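Local coordinates for 2-Keto-3-deoxy-(6-phospho-)gluconate aldolase (Thermoproteus tenax, PDB 2R91), which is an aldolase of the dihydrodipicolinate synthetase family, built on a TIM barrel and assembled from four chains, at residues A[126-140]-A[151-165]. Sequence-based numbering, arbitrary orientation.
Sequences FLYNYPAAVGRDVDA and GVKDTNESLAHTLAY. With SO4 (sulfate ion), chain E.
Tyr-165 OH donates to Val-138 O at 2.6 Å, the shortest sound polar bond between the two segments. One helical turn back, His-161 NE2 donates across to Asp-137 OD2 at 2.7 Å. The imidazole is held at its other nitrogen too, because ND1 donates to Asp-154 OD2, 2.8 Å away on its syn side; the hydroxyl of Thr-162 grips the same oxygen on its anti side, the two reaching it from opposite faces of the carboxylate. Asp-137 OD2 and Asp-154 OD2 both lie near the ring plane, which fixes the rotation of the imidazole and ties the loop after strand 125-129 to helix 159-168. Asp-137 reaches the ring with CG trans to its own backbone N (chi1 -176°), the carboxylate turned 41° from the imidazole. Ala-140 CB packs against Ala-164 CB and against Tyr-165 CD1.

Leading into these segments, strands 125-129 and 149-154 are parallel neighbours in the eight-stranded TIM barrel, zipped by a ladder from Leu-127 N to Gly-151 O through Thr-155 N to Asn-129 O. Gly-151 CA lies 3.5 Å from the centroid of the Phe-126 ring, a CH-pi contact straight over the face.

At the C-terminal ends of the strands, Tyr-128 OH gives sulfate O1 a very short bond of 2.5 Å; Thr-42 also binds this ion. The aliphatic chain of Lys-153 runs alongside the Tyr-128 ring. Thr-155 CG2 makes a CH-pi contact over one face of the Tyr-130 ring, 3.6 Å from its centroid, and Ala-133 CB lies over the opposite face.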
loop_
_atom_site.group_PDB
_atom_site.type_symbol
_atom_site.label_atom_id
_atom_site.label_comp_id
_atom_site.label_asym_id
_atom_site.label_seq_id
_atom_site.Cartn_x
_atom_site.Cartn_y
_atom_site.Cartn_z
ATOM N N PHE A 126 22.985 -13.461 -8.689
ATOM C CA PHE A 126 22.013 -13.394 -7.570
ATOM C C PHE A 126 20.930 -12.402 -7.883
ATOM O O PHE A 126 21.205 -11.306 -8.424
ATOM C CB PHE A 126 22.693 -12.900 -6.282
ATOM C CG PHE A 126 23.474 -13.955 -5.532
ATOM C CD1 PHE A 126 24.272 -14.876 -6.197
ATOM C CD2 PHE A 126 23.418 -14.005 -4.155
ATOM C CE1 PHE A 126 24.995 -15.838 -5.484
ATOM C CE2 PHE A 126 24.148 -14.967 -3.434
ATOM C CZ PHE A 126 24.933 -15.860 -4.087
ATOM N N LEU A 127 19.696 -12.739 -7.524
ATOM C CA LEU A 127 18.657 -11.734 -7.476
ATOM C C LEU A 127 18.812 -10.952 -6.167
ATOM O O LEU A 127 18.954 -11.541 -5.097
ATOM C CB LEU A 127 17.276 -12.391 -7.587
ATOM C CG LEU A 127 16.091 -11.525 -7.120
ATOM C CD1 LEU A 127 15.788 -10.332 -8.034
ATOM C CD2 LEU A 127 14.847 -12.421 -6.899
ATOM N N TYR A 128 18.849 -9.627 -6.253
ATOM C CA TYR A 128 18.824 -8.769 -5.076
ATOM C C TYR A 128 17.462 -8.084 -5.087
ATOM O O TYR A 128 17.218 -7.131 -5.849
ATOM C CB TYR A 128 19.992 -7.756 -5.105
ATOM C CG TYR A 128 19.989 -6.654 -4.042
ATOM C CD1 TYR A 128 19.363 -6.827 -2.783
ATOM C CD2 TYR A 128 20.653 -5.460 -4.278
ATOM C CE1 TYR A 128 19.374 -5.793 -1.832
ATOM C CE2 TYR A 128 20.674 -4.436 -3.351
ATOM C CZ TYR A 128 20.054 -4.600 -2.123
ATOM O OH TYR A 128 20.116 -3.551 -1.240
ATOM N N ASN A 129 16.568 -8.605 -4.245
ATOM C CA ASN A 129 15.180 -8.195 -4.198
ATOM C C ASN A 129 14.993 -7.229 -3.020
ATOM O O ASN A 129 15.487 -7.479 -1.922
ATOM C CB ASN A 129 14.303 -9.465 -4.057
ATOM C CG ASN A 129 12.809 -9.197 -4.254
ATOM O OD1 ASN A 129 11.994 -9.423 -3.341
ATOM N ND2 ASN A 129 12.443 -8.773 -5.437
ATOM N N TYR A 130 14.335 -6.094 -3.260
ATOM C CA TYR A 130 14.166 -5.075 -2.242
ATOM C C TYR A 130 12.935 -4.264 -2.621
ATOM O O TYR A 130 13.036 -3.117 -3.085
ATOM C CB TYR A 130 15.418 -4.182 -2.149
ATOM C CG TYR A 130 15.478 -3.264 -0.946
ATOM C CD1 TYR A 130 14.351 -3.039 -0.138
ATOM C CD2 TYR A 130 16.654 -2.597 -0.629
ATOM C CE1 TYR A 130 14.411 -2.165 0.953
ATOM C CE2 TYR A 130 16.729 -1.756 0.469
ATOM C CZ TYR A 130 15.605 -1.534 1.237
ATOM O OH TYR A 130 15.686 -0.713 2.319
ATOM N N PRO A 131 11.752 -4.875 -2.471
ATOM C CA PRO A 131 10.539 -4.221 -3.014
ATOM C C PRO A 131 10.239 -2.817 -2.522
ATOM O O PRO A 131 9.778 -2.001 -3.325
ATOM C CB PRO A 131 9.393 -5.192 -2.672
ATOM C CG PRO A 131 10.064 -6.498 -2.361
ATOM C CD PRO A 131 11.491 -6.219 -1.921
ATOM N N ALA A 132 10.518 -2.511 -1.254
ATOM C CA ALA A 132 10.289 -1.147 -0.748
ATOM C C ALA A 132 11.102 -0.061 -1.493
ATOM O O ALA A 132 10.662 1.082 -1.585
ATOM C CB ALA A 132 10.591 -1.054 0.749
ATOM N N ALA A 133 12.309 -0.416 -1.951
ATOM C CA ALA A 133 13.175 0.547 -2.639
ATOM C C ALA A 133 12.934 0.466 -4.155
ATOM O O ALA A 133 12.815 1.485 -4.826
ATOM C CB ALA A 133 14.663 0.259 -2.298
ATOM N N VAL A 134 12.808 -0.756 -4.672
ATOM C CA VAL A 134 12.739 -1.007 -6.127
ATOM C C VAL A 134 11.371 -0.640 -6.729
ATOM O O VAL A 134 11.276 -0.172 -7.884
ATOM C CB VAL A 134 13.093 -2.486 -6.384
ATOM C CG1 VAL A 134 12.784 -2.940 -7.818
ATOM C CG2 VAL A 134 14.556 -2.723 -6.002
ATOM N N GLY A 135 10.312 -0.849 -5.944
ATOM C CA GLY A 135 8.963 -0.538 -6.379
ATOM C C GLY A 135 8.291 -1.720 -7.059
ATOM O O GLY A 135 7.184 -1.598 -7.567
ATOM N N ARG A 136 8.995 -2.850 -7.131
ATOM C CA ARG A 136 8.413 -4.112 -7.612
ATOM C C ARG A 136 9.075 -5.260 -6.868
ATOM O O ARG A 136 10.152 -5.113 -6.291
ATOM C CB ARG A 136 8.565 -4.324 -9.153
ATOM C CG ARG A 136 10.007 -4.182 -9.714
ATOM C CD ARG A 136 10.096 -4.393 -11.240
ATOM N NE ARG A 136 9.080 -3.593 -11.936
ATOM C CZ ARG A 136 9.169 -2.298 -12.227
ATOM N NH1 ARG A 136 10.304 -1.596 -11.986
ATOM N NH2 ARG A 136 8.117 -1.713 -12.801
ATOM N N ASP A 137 8.453 -6.416 -6.962
ATOM C CA ASP A 137 8.916 -7.649 -6.331
ATOM C C ASP A 137 9.193 -8.682 -7.416
ATOM O O ASP A 137 8.383 -8.848 -8.329
ATOM C CB ASP A 137 7.776 -8.173 -5.414
ATOM C CG ASP A 137 8.164 -9.418 -4.613
ATOM O OD1 ASP A 137 9.341 -9.598 -4.277
ATOM O OD2 ASP A 137 7.261 -10.230 -4.323
ATOM N N VAL A 138 10.316 -9.383 -7.310
ATOM C CA VAL A 138 10.538 -10.592 -8.084
ATOM C C VAL A 138 10.496 -11.757 -7.088
ATOM O O VAL A 138 11.504 -12.050 -6.416
ATOM C CB VAL A 138 11.864 -10.535 -8.857
ATOM C CG1 VAL A 138 12.114 -11.852 -9.603
ATOM C CG2 VAL A 138 11.812 -9.347 -9.877
ATOM N N ASP A 139 9.312 -12.369 -6.949
ATOM C CA ASP A 139 9.089 -13.352 -5.867
ATOM C C ASP A 139 9.711 -14.708 -6.235
ATOM O O ASP A 139 10.313 -14.845 -7.308
ATOM C CB ASP A 139 7.595 -13.425 -5.424
ATOM C CG ASP A 139 6.659 -14.062 -6.472
ATOM O OD1 ASP A 139 7.127 -14.528 -7.518
ATOM O OD2 ASP A 139 5.430 -14.095 -6.223
ATOM N N ALA A 140 9.604 -15.698 -5.342
ATOM C CA ALA A 140 10.264 -16.985 -5.580
ATOM C C ALA A 140 9.854 -17.637 -6.909
ATOM O O ALA A 140 10.697 -18.147 -7.665
ATOM C CB ALA A 140 9.992 -17.949 -4.392
ATOM N N GLY A 151 21.197 -17.471 -6.554
ATOM C CA GLY A 151 21.317 -16.876 -5.247
ATOM C C GLY A 151 20.303 -15.772 -5.106
ATOM O O GLY A 151 19.881 -15.176 -6.107
ATOM N N VAL A 152 19.893 -15.498 -3.867
ATOM C CA VAL A 152 18.904 -14.437 -3.617
ATOM C C VAL A 152 19.258 -13.653 -2.355
ATOM O O VAL A 152 19.571 -14.238 -1.300
ATOM C CB VAL A 152 17.447 -15.002 -3.525
ATOM C CG1 VAL A 152 16.415 -13.872 -3.393
ATOM C CG2 VAL A 152 17.112 -15.871 -4.731
ATOM N N LYS A 153 19.226 -12.326 -2.449
ATOM C CA LYS A 153 19.281 -11.499 -1.251
ATOM C C LYS A 153 17.954 -10.798 -1.206
ATOM O O LYS A 153 17.638 -10.055 -2.124
ATOM C CB LYS A 153 20.393 -10.453 -1.306
ATOM C CG LYS A 153 20.279 -9.370 -0.150
ATOM C CD LYS A 153 21.247 -8.190 -0.391
ATOM C CE LYS A 153 21.285 -7.047 0.680
ATOM N NZ LYS A 153 20.148 -6.937 1.672
ATOM N N ASP A 154 17.164 -11.060 -0.156
ATOM C CA ASP A 154 15.803 -10.532 -0.060
ATOM C C ASP A 154 15.774 -9.554 1.110
ATOM O O ASP A 154 15.785 -9.954 2.294
ATOM C CB ASP A 154 14.813 -11.700 0.112
ATOM C CG ASP A 154 13.333 -11.287 -0.076
ATOM O OD1 ASP A 154 13.051 -10.307 -0.787
ATOM O OD2 ASP A 154 12.440 -11.957 0.521
ATOM N N THR A 155 15.826 -8.264 0.790
ATOM C CA THR A 155 15.781 -7.228 1.825
ATOM C C THR A 155 14.301 -6.957 2.015
ATOM O O THR A 155 13.688 -6.226 1.258
ATOM C CB THR A 155 16.598 -5.942 1.472
ATOM O OG1 THR A 155 17.990 -6.287 1.418
ATOM C CG2 THR A 155 16.449 -4.896 2.586
ATOM N N ASN A 156 13.731 -7.605 3.030
ATOM C CA ASN A 156 12.290 -7.811 3.094
ATOM C C ASN A 156 11.886 -8.153 4.532
ATOM O O ASN A 156 12.527 -9.012 5.149
ATOM C CB ASN A 156 11.950 -8.997 2.184
ATOM C CG ASN A 156 10.486 -9.033 1.780
ATOM O OD1 ASN A 156 9.580 -8.819 2.601
ATOM N ND2 ASN A 156 10.247 -9.264 0.495
ATOM N N GLU A 157 10.838 -7.508 5.054
ATOM C CA GLU A 157 10.346 -7.810 6.406
ATOM C C GLU A 157 9.594 -9.140 6.470
ATOM O O GLU A 157 9.393 -9.686 7.557
ATOM C CB GLU A 157 9.433 -6.696 6.944
ATOM C CG GLU A 157 10.107 -5.340 7.166
ATOM C CD GLU A 157 11.190 -5.316 8.259
ATOM O OE1 GLU A 157 11.107 -6.059 9.295
ATOM O OE2 GLU A 157 12.126 -4.503 8.083
ATOM N N SER A 158 9.167 -9.656 5.319
ATOM C CA SER A 158 8.444 -10.929 5.311
ATOM C C SER A 158 9.399 -12.154 5.231
ATOM O O SER A 158 9.912 -12.487 4.165
ATOM C CB SER A 158 7.417 -10.932 4.185
ATOM O OG SER A 158 6.901 -12.232 3.982
ATOM N N LEU A 159 9.652 -12.811 6.367
ATOM C CA LEU A 159 10.548 -13.964 6.372
ATOM C C LEU A 159 10.022 -15.090 5.483
ATOM O O LEU A 159 10.793 -15.814 4.844
ATOM C CB LEU A 159 10.770 -14.466 7.803
ATOM C CG LEU A 159 11.876 -15.509 7.968
ATOM C CD1 LEU A 159 13.251 -14.922 7.522
ATOM C CD2 LEU A 159 11.947 -15.984 9.482
ATOM N N ALA A 160 8.700 -15.237 5.422
ATOM C CA ALA A 160 8.102 -16.270 4.565
ATOM C C ALA A 160 8.411 -16.012 3.083
ATOM O O ALA A 160 8.639 -16.921 2.341
ATOM C CB ALA A 160 6.598 -16.329 4.774
ATOM N N HIS A 161 8.389 -14.757 2.674
ATOM C CA HIS A 161 8.724 -14.399 1.277
ATOM C C HIS A 161 10.149 -14.907 0.984
ATOM O O HIS A 161 10.420 -15.537 -0.056
ATOM C CB HIS A 161 8.589 -12.861 1.139
ATOM C CG HIS A 161 8.753 -12.360 -0.265
ATOM N ND1 HIS A 161 9.992 -12.158 -0.838
ATOM C CD2 HIS A 161 7.838 -12.036 -1.214
ATOM C CE1 HIS A 161 9.836 -11.723 -2.082
ATOM N NE2 HIS A 161 8.541 -11.632 -2.337
ATOM N N THR A 162 11.065 -14.676 1.922
ATOM C CA THR A 162 12.459 -15.117 1.753
ATOM C C THR A 162 12.587 -16.637 1.734
ATOM O O THR A 162 13.265 -17.217 0.856
ATOM C CB THR A 162 13.376 -14.519 2.831
ATOM O OG1 THR A 162 13.188 -13.111 2.876
ATOM C CG2 THR A 162 14.869 -14.808 2.541
ATOM N N LEU A 163 11.933 -17.295 2.701
ATOM C CA LEU A 163 11.946 -18.750 2.766
ATOM C C LEU A 163 11.424 -19.359 1.472
ATOM O O LEU A 163 11.896 -20.390 1.033
ATOM C CB LEU A 163 11.096 -19.247 3.974
ATOM C CG LEU A 163 11.838 -19.249 5.320
ATOM C CD1 LEU A 163 10.854 -19.270 6.512
ATOM C CD2 LEU A 163 12.810 -20.441 5.396
ATOM N N ALA A 164 10.432 -18.734 0.862
ATOM C CA ALA A 164 9.879 -19.261 -0.373
ATOM C C ALA A 164 10.941 -19.441 -1.478
ATOM O O ALA A 164 10.806 -20.335 -2.311
ATOM C CB ALA A 164 8.718 -18.389 -0.862
ATOM N N TYR A 165 12.011 -18.634 -1.481
ATOM C CA TYR A 165 13.079 -18.854 -2.487
ATOM C C TYR A 165 13.790 -20.176 -2.278
ATOM O O TYR A 165 14.181 -20.842 -3.230
ATOM C CB TYR A 165 14.119 -17.726 -2.493
ATOM C CG TYR A 165 13.581 -16.371 -2.873
ATOM C CD1 TYR A 165 13.350 -16.038 -4.217
ATOM C CD2 TYR A 165 13.351 -15.403 -1.906
ATOM C CE1 TYR A 165 12.887 -14.800 -4.579
ATOM C CE2 TYR A 165 12.884 -14.147 -2.258
ATOM C CZ TYR A 165 12.654 -13.856 -3.608
ATOM O OH TYR A 165 12.183 -12.621 -3.953
HETATM S S SO4 E . 20.956 -3.499 1.921
HETATM O O1 SO4 E . 19.859 -4.126 1.136
HETATM O O2 SO4 E . 21.240 -4.478 2.997
HETATM O O3 SO4 E . 22.125 -3.041 1.190
HETATM O O4 SO4 E . 20.515 -2.234 2.561
HETATM O O HOH W 1 11.438 -4.344 1.012
HETATM O O HOH W 2 9.046 -15.009 -2.626
#